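Local atomic coordinates of beta-lactamase II (Erythrobacter litoralis, PDB entry 6V73), a protein that probably hydrolyses beta-lactam antibiotics to substituted beta-amino acids, as a zinc-dependent class B enzyme of the metallo-beta-lactamase superfamily. Residues L64-W69 against Q99-G104; G182-K187 against A223-P228. All blocks are in the same frame, centred on the assembly; numbering follows the deposited sequence.

Interaction 1: residues L64-W69 against Q99-G104. With ZN (zinc ion), chain C.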
loop_
_atom_site.group_PDB
_atom_site.type_symbol
_atom_site.label_atom_id
_atom_site.label_comp_id
_atom_site.label_asym_id
_atom_site.label_seq_id
_atom_site.Cartn_x
_atom_site.Cartn_y
_atom_site.Cartn_z
ATOM N N LEU A 64 14.884 7.602 21.094
ATOM C CA LEU A 64 14.592 7.297 19.699
ATOM C C LEU A 64 13.083 7.171 19.532
ATOM O O LEU A 64 12.441 6.376 20.225
ATOM C CB LEU A 64 15.298 6.011 19.262
ATOM C CG LEU A 64 14.975 5.525 17.844
ATOM C CD1 LEU A 64 15.440 6.533 16.783
ATOM C CD2 LEU A 64 15.553 4.139 17.559
ATOM N N VAL A 65 12.510 7.962 18.637
ATOM C CA VAL A 65 11.104 7.809 18.277
ATOM C C VAL A 65 11.051 7.098 16.935
ATOM O O VAL A 65 11.465 7.657 15.913
ATOM C CB VAL A 65 10.357 9.148 18.230
ATOM C CG1 VAL A 65 8.886 8.893 17.914
ATOM C CG2 VAL A 65 10.482 9.873 19.559
ATOM N N ASP A 66 10.561 5.857 16.963
ATOM C CA ASP A 66 10.374 4.972 15.816
ATOM C C ASP A 66 11.679 4.405 15.264
ATOM O O ASP A 66 12.724 5.071 15.285
ATOM C CB ASP A 66 9.585 5.689 14.722
ATOM C CG ASP A 66 8.090 5.760 15.054
ATOM O OD1 ASP A 66 7.411 6.720 14.631
ATOM O OD2 ASP A 66 7.600 4.863 15.781
ATOM N N THR A 67 11.628 3.156 14.798
ATOM C CA THR A 67 12.769 2.545 14.136
ATOM C C THR A 67 12.779 2.950 12.664
ATOM O O THR A 67 11.926 3.697 12.193
ATOM C CB THR A 67 12.743 1.023 14.287
ATOM O OG1 THR A 67 11.733 0.463 13.439
ATOM C CG2 THR A 67 12.473 0.622 15.726
ATOM N N ALA A 68 13.779 2.500 11.930
ATOM C CA ALA A 68 13.744 2.645 10.483
ATOM C C ALA A 68 12.962 1.468 9.906
ATOM O O ALA A 68 12.335 0.701 10.644
ATOM C CB ALA A 68 15.161 2.730 9.926
ATOM N N TRP A 69 13.008 1.283 8.583
ATOM C CA TRP A 69 12.249 0.177 7.993
ATOM C C TRP A 69 12.840 -1.187 8.353
ATOM O O TRP A 69 12.093 -2.161 8.470
ATOM C CB TRP A 69 12.188 0.308 6.469
ATOM C CG TRP A 69 11.364 1.446 5.917
ATOM C CD1 TRP A 69 11.803 2.702 5.599
ATOM C CD2 TRP A 69 9.975 1.402 5.556
ATOM N NE1 TRP A 69 10.762 3.454 5.096
ATOM C CE2 TRP A 69 9.631 2.681 5.057
ATOM C CE3 TRP A 69 8.985 0.413 5.623
ATOM C CZ2 TRP A 69 8.328 3.001 4.626
ATOM C CZ3 TRP A 69 7.675 0.735 5.185
ATOM C CH2 TRP A 69 7.371 2.016 4.687
ATOM N N GLN A 99 5.647 -1.734 9.710
ATOM C CA GLN A 99 7.065 -1.976 9.486
ATOM C C GLN A 99 7.881 -0.692 9.437
ATOM O O GLN A 99 9.049 -0.700 9.844
ATOM C CB GLN A 99 7.280 -2.774 8.207
ATOM C CG GLN A 99 8.685 -3.324 8.141
ATOM C CD GLN A 99 9.029 -3.827 6.772
ATOM O OE1 GLN A 99 8.167 -4.317 6.037
ATOM N NE2 GLN A 99 10.294 -3.702 6.408
ATOM N N ASP A 100 7.318 0.412 8.936
ATOM C CA ASP A 100 8.117 1.635 8.931
ATOM C C ASP A 100 8.380 2.170 10.338
ATOM O O ASP A 100 9.332 2.936 10.521
ATOM C CB ASP A 100 7.458 2.720 8.074
ATOM C CG ASP A 100 5.990 2.887 8.362
ATOM O OD1 ASP A 100 5.479 4.003 8.137
ATOM O OD2 ASP A 100 5.347 1.902 8.802
ATOM N N LYS A 101 7.574 1.783 11.338
ATOM C CA LYS A 101 7.767 2.265 12.700
ATOM C C LYS A 101 8.415 1.246 13.634
ATOM O O LYS A 101 9.073 1.655 14.601
ATOM C CB LYS A 101 6.425 2.743 13.305
ATOM C CG LYS A 101 5.723 3.887 12.515
ATOM C CD LYS A 101 6.776 4.759 11.802
ATOM C CE LYS A 101 6.562 6.223 11.957
ATOM N NZ LYS A 101 7.511 6.982 11.114
ATOM N N MET A 102 8.280 -0.059 13.357
ATOM C CA MET A 102 8.809 -1.110 14.222
ATOM C C MET A 102 9.684 -2.123 13.484
ATOM O O MET A 102 9.997 -3.180 14.050
ATOM C CB MET A 102 7.661 -1.861 14.907
ATOM C CG MET A 102 6.862 -1.006 15.859
ATOM S SD MET A 102 5.635 -1.928 16.813
ATOM C CE MET A 102 6.613 -3.089 17.762
ATOM N N GLY A 103 10.061 -1.851 12.231
ATOM C CA GLY A 103 10.809 -2.831 11.461
ATOM C C GLY A 103 12.165 -3.199 12.047
ATOM O O GLY A 103 12.635 -4.321 11.850
ATOM N N GLY A 104 12.813 -2.275 12.773
ATOM C CA GLY A 104 14.128 -2.557 13.333
ATOM C C GLY A 104 14.176 -2.859 14.825
ATOM O O GLY A 104 15.219 -2.672 15.471
HETATM ZN ZN ZN C . 3.231 4.974 7.828
#
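The metal-binding HxHxD motif of the metallo-beta-lactamase fold ends at D100, and the short helix 99-102, which begins within the motif and carries D100, lies against the loop that leaves strand 61-65, with D100 set over the indole of W69. The CB of D100 sits above one face of the tryptophan, 3.3 Å from the centroid of the six-membered ring and 7° off its normal, a CH-pi contact. With CG turned between its own backbone N and carbonyl carbon (chi1 47°), the carboxylate of D100 reaches past the ring, and OD1 binds the zinc ion at 2.5 Å. The ring thus backs a first-shell ligand.

Two residues before W69, T67 ties the two backbones together. Its N donates to K101 O at 3.0 Å. Its OG1 works both ways: it accepts a nearly straight bond from G104 N (3.0 Å, 172° at the hydrogen) and donates to A68 O, lying on a lone pair of that carbonyl. G104, the N-cap of helix 105-110, is held to the loop in this way. Further along, Q99 stretches its extended chain across so that NE2 meets W69 O at 3.1 Å, with the acceptor close to the amide plane. G103 CA makes a CH...O contact with that oxygen.

D66 and K101 add a long salt bridge, OD1 to NZ 3.5 Å, though the position of OD1 is less sure; T95 also bonds this carboxylate, while K101 NZ has N52 O and S51 OG as further partners. Strands 34-41 and 49-58 meet the W69 side through L41, I49 and S51, and helix 71-85 closes over T67 and A68 with T74, Q73 and I77.

Interaction 2: residues G182-K187 against A223-P228. With ZN (zinc ion), chain C.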
loop_
_atom_site.group_PDB
_atom_site.type_symbol
_atom_site.label_atom_id
_atom_site.label_comp_id
_atom_site.label_asym_id
_atom_site.label_seq_id
_atom_site.Cartn_x
_atom_site.Cartn_y
_atom_site.Cartn_z
ATOM N N GLY A 182 2.970 13.583 14.695
ATOM C CA GLY A 182 1.707 12.907 14.477
ATOM C C GLY A 182 1.809 11.489 13.960
ATOM O O GLY A 182 0.778 10.870 13.665
ATOM N N GLY A 183 3.023 10.952 13.844
ATOM C CA GLY A 183 3.194 9.646 13.239
ATOM C C GLY A 183 2.571 9.585 11.858
ATOM O O GLY A 183 2.632 10.538 11.066
ATOM N N CYS A 184 1.977 8.433 11.558
ATOM C CA CYS A 184 1.293 8.189 10.299
ATOM C C CYS A 184 -0.157 8.638 10.315
ATOM O O CYS A 184 -0.798 8.639 9.254
ATOM C CB CYS A 184 1.346 6.707 9.947
ATOM S SG CYS A 184 3.007 6.025 9.851
ATOM N N MET A 185 -0.684 9.023 11.482
ATOM C CA MET A 185 -2.044 9.548 11.529
ATOM C C MET A 185 -2.152 10.869 10.780
ATOM O O MET A 185 -3.151 11.126 10.099
ATOM C CB MET A 185 -2.476 9.726 12.977
ATOM C CG MET A 185 -3.767 10.508 13.118
ATOM S SD MET A 185 -4.368 10.604 14.812
ATOM C CE MET A 185 -3.190 11.740 15.529
ATOM N N ILE A 186 -1.139 11.718 10.904
ATOM C CA ILE A 186 -1.151 13.051 10.322
ATOM C C ILE A 186 -0.506 12.979 8.952
ATOM O O ILE A 186 0.563 12.370 8.788
ATOM C CB ILE A 186 -0.410 14.055 11.220
ATOM C CG1 ILE A 186 -1.130 14.224 12.556
ATOM C CG2 ILE A 186 -0.260 15.384 10.505
ATOM C CD1 ILE A 186 -2.495 14.915 12.462
ATOM N N LYS A 187 -1.157 13.588 7.965
ATOM C CA LYS A 187 -0.626 13.666 6.617
ATOM C C LYS A 187 -0.476 15.134 6.230
ATOM O O LYS A 187 -0.914 16.033 6.951
ATOM C CB LYS A 187 -1.523 12.901 5.634
ATOM C CG LYS A 187 -0.952 11.552 5.202
ATOM C CD LYS A 187 -1.172 10.452 6.233
ATOM C CE LYS A 187 -0.335 9.237 5.862
ATOM N NZ LYS A 187 -0.929 7.974 6.352
ATOM N N ALA A 223 5.460 17.468 12.788
ATOM C CA ALA A 223 6.180 16.436 12.058
ATOM C C ALA A 223 5.298 15.209 11.878
ATOM O O ALA A 223 4.335 14.994 12.620
ATOM C CB ALA A 223 7.472 16.062 12.788
ATOM N N MET A 224 5.635 14.400 10.872
ATOM C CA MET A 224 4.850 13.207 10.571
ATOM C C MET A 224 5.722 12.199 9.835
ATOM O O MET A 224 6.852 12.495 9.441
ATOM C CB MET A 224 3.608 13.552 9.747
ATOM C CG MET A 224 3.926 13.932 8.319
ATOM S SD MET A 224 2.752 15.124 7.655
ATOM C CE MET A 224 3.366 16.662 8.337
ATOM N N SER A 225 5.159 11.007 9.618
ATOM C CA SER A 225 5.968 9.878 9.162
ATOM C C SER A 225 6.396 10.000 7.704
ATOM O O SER A 225 7.479 9.528 7.342
ATOM C CB SER A 225 5.208 8.569 9.354
ATOM O OG SER A 225 4.922 8.341 10.721
ATOM N N HIS A 226 5.565 10.574 6.832
ATOM C CA HIS A 226 5.784 10.359 5.404
ATOM C C HIS A 226 5.919 11.636 4.597
ATOM O O HIS A 226 5.925 11.568 3.363
ATOM C CB HIS A 226 4.680 9.465 4.827
ATOM C CG HIS A 226 4.676 8.081 5.413
ATOM N ND1 HIS A 226 5.727 7.203 5.252
ATOM C CD2 HIS A 226 3.771 7.440 6.191
ATOM C CE1 HIS A 226 5.461 6.076 5.888
ATOM N NE2 HIS A 226 4.280 6.192 6.463
ATOM N N SER A 227 6.076 12.783 5.244
ATOM C CA SER A 227 6.407 14.019 4.547
ATOM C C SER A 227 7.117 14.929 5.532
ATOM O O SER A 227 7.048 14.709 6.743
ATOM C CB SER A 227 5.160 14.698 3.948
ATOM O OG SER A 227 4.048 14.628 4.817
ATOM N N PRO A 228 7.848 15.924 5.050
ATOM C CA PRO A 228 8.709 16.704 5.943
ATOM C C PRO A 228 7.901 17.549 6.914
ATOM O O PRO A 228 6.676 17.669 6.774
ATOM C CB PRO A 228 9.525 17.570 4.973
ATOM C CG PRO A 228 8.860 17.471 3.686
ATOM C CD PRO A 228 8.148 16.187 3.635
HETATM ZN ZN ZN C . 3.231 4.974 7.828
#
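G182, just past strand 179-181, starts the loop that brings a zinc-binding cysteine of the metallo-beta-lactamase active site beside the loop carrying H226. Its N donates to A223 O at 2.9 Å, almost straight at 174°, which continues the pairing of strands 179-181 and 221-223 beyond the end of the former. At G183 the backbone takes a positive phi (54°), a turn that suits a residue without a side chain, and G183 O accepts a bond from S225 N at 2.9 Å.

C184 follows. Its SG, swung anti to the carbonyl carbon (chi1 -57°), binds the zinc ion at 2.3 Å and also lies beside S225 OG. The same zinc takes H226 NE2, while ND1 of that ring is held by P50 O, a second-shell bond that helps fix the imidazole's rotation. F46 of the second subunit meets the H226 ring edge-to-face.

I186 crosses M224 at about a right angle, its CG2 on SD, and the CB of M224 also packs against the carbonyl oxygens of G183 and I186. The bent M224 chain carries SD on to the backbone of K187. The amine of K187 bonds L194 O and also folds back over its own loop, where NZ donates to C184 O at 3.0 Å in the plane of that carbonyl.

Both contacts are buried, and they meet at one zinc ion: interaction 1 supplies D100, while interaction 2 supplies C184 and H226. The ligand atoms of the two crowd together round the metal, with D100 OD1 3.0 Å from H226 NE2 as fellow ligands. Away from the zinc, K101 NZ also comes close to S225 OG, at most a weak hydrogen bond. Their settings differ. Interaction 1 joins the eight-stranded sheet to a helical turn, through an aromatic face, a threonine hydroxyl and charged side chains. Interaction 2 extends from two neighbouring strands of the four-stranded sheet, relying on backbone bonds, glycines and sulfur atoms. The zinc site therefore bridges elements from both sheets.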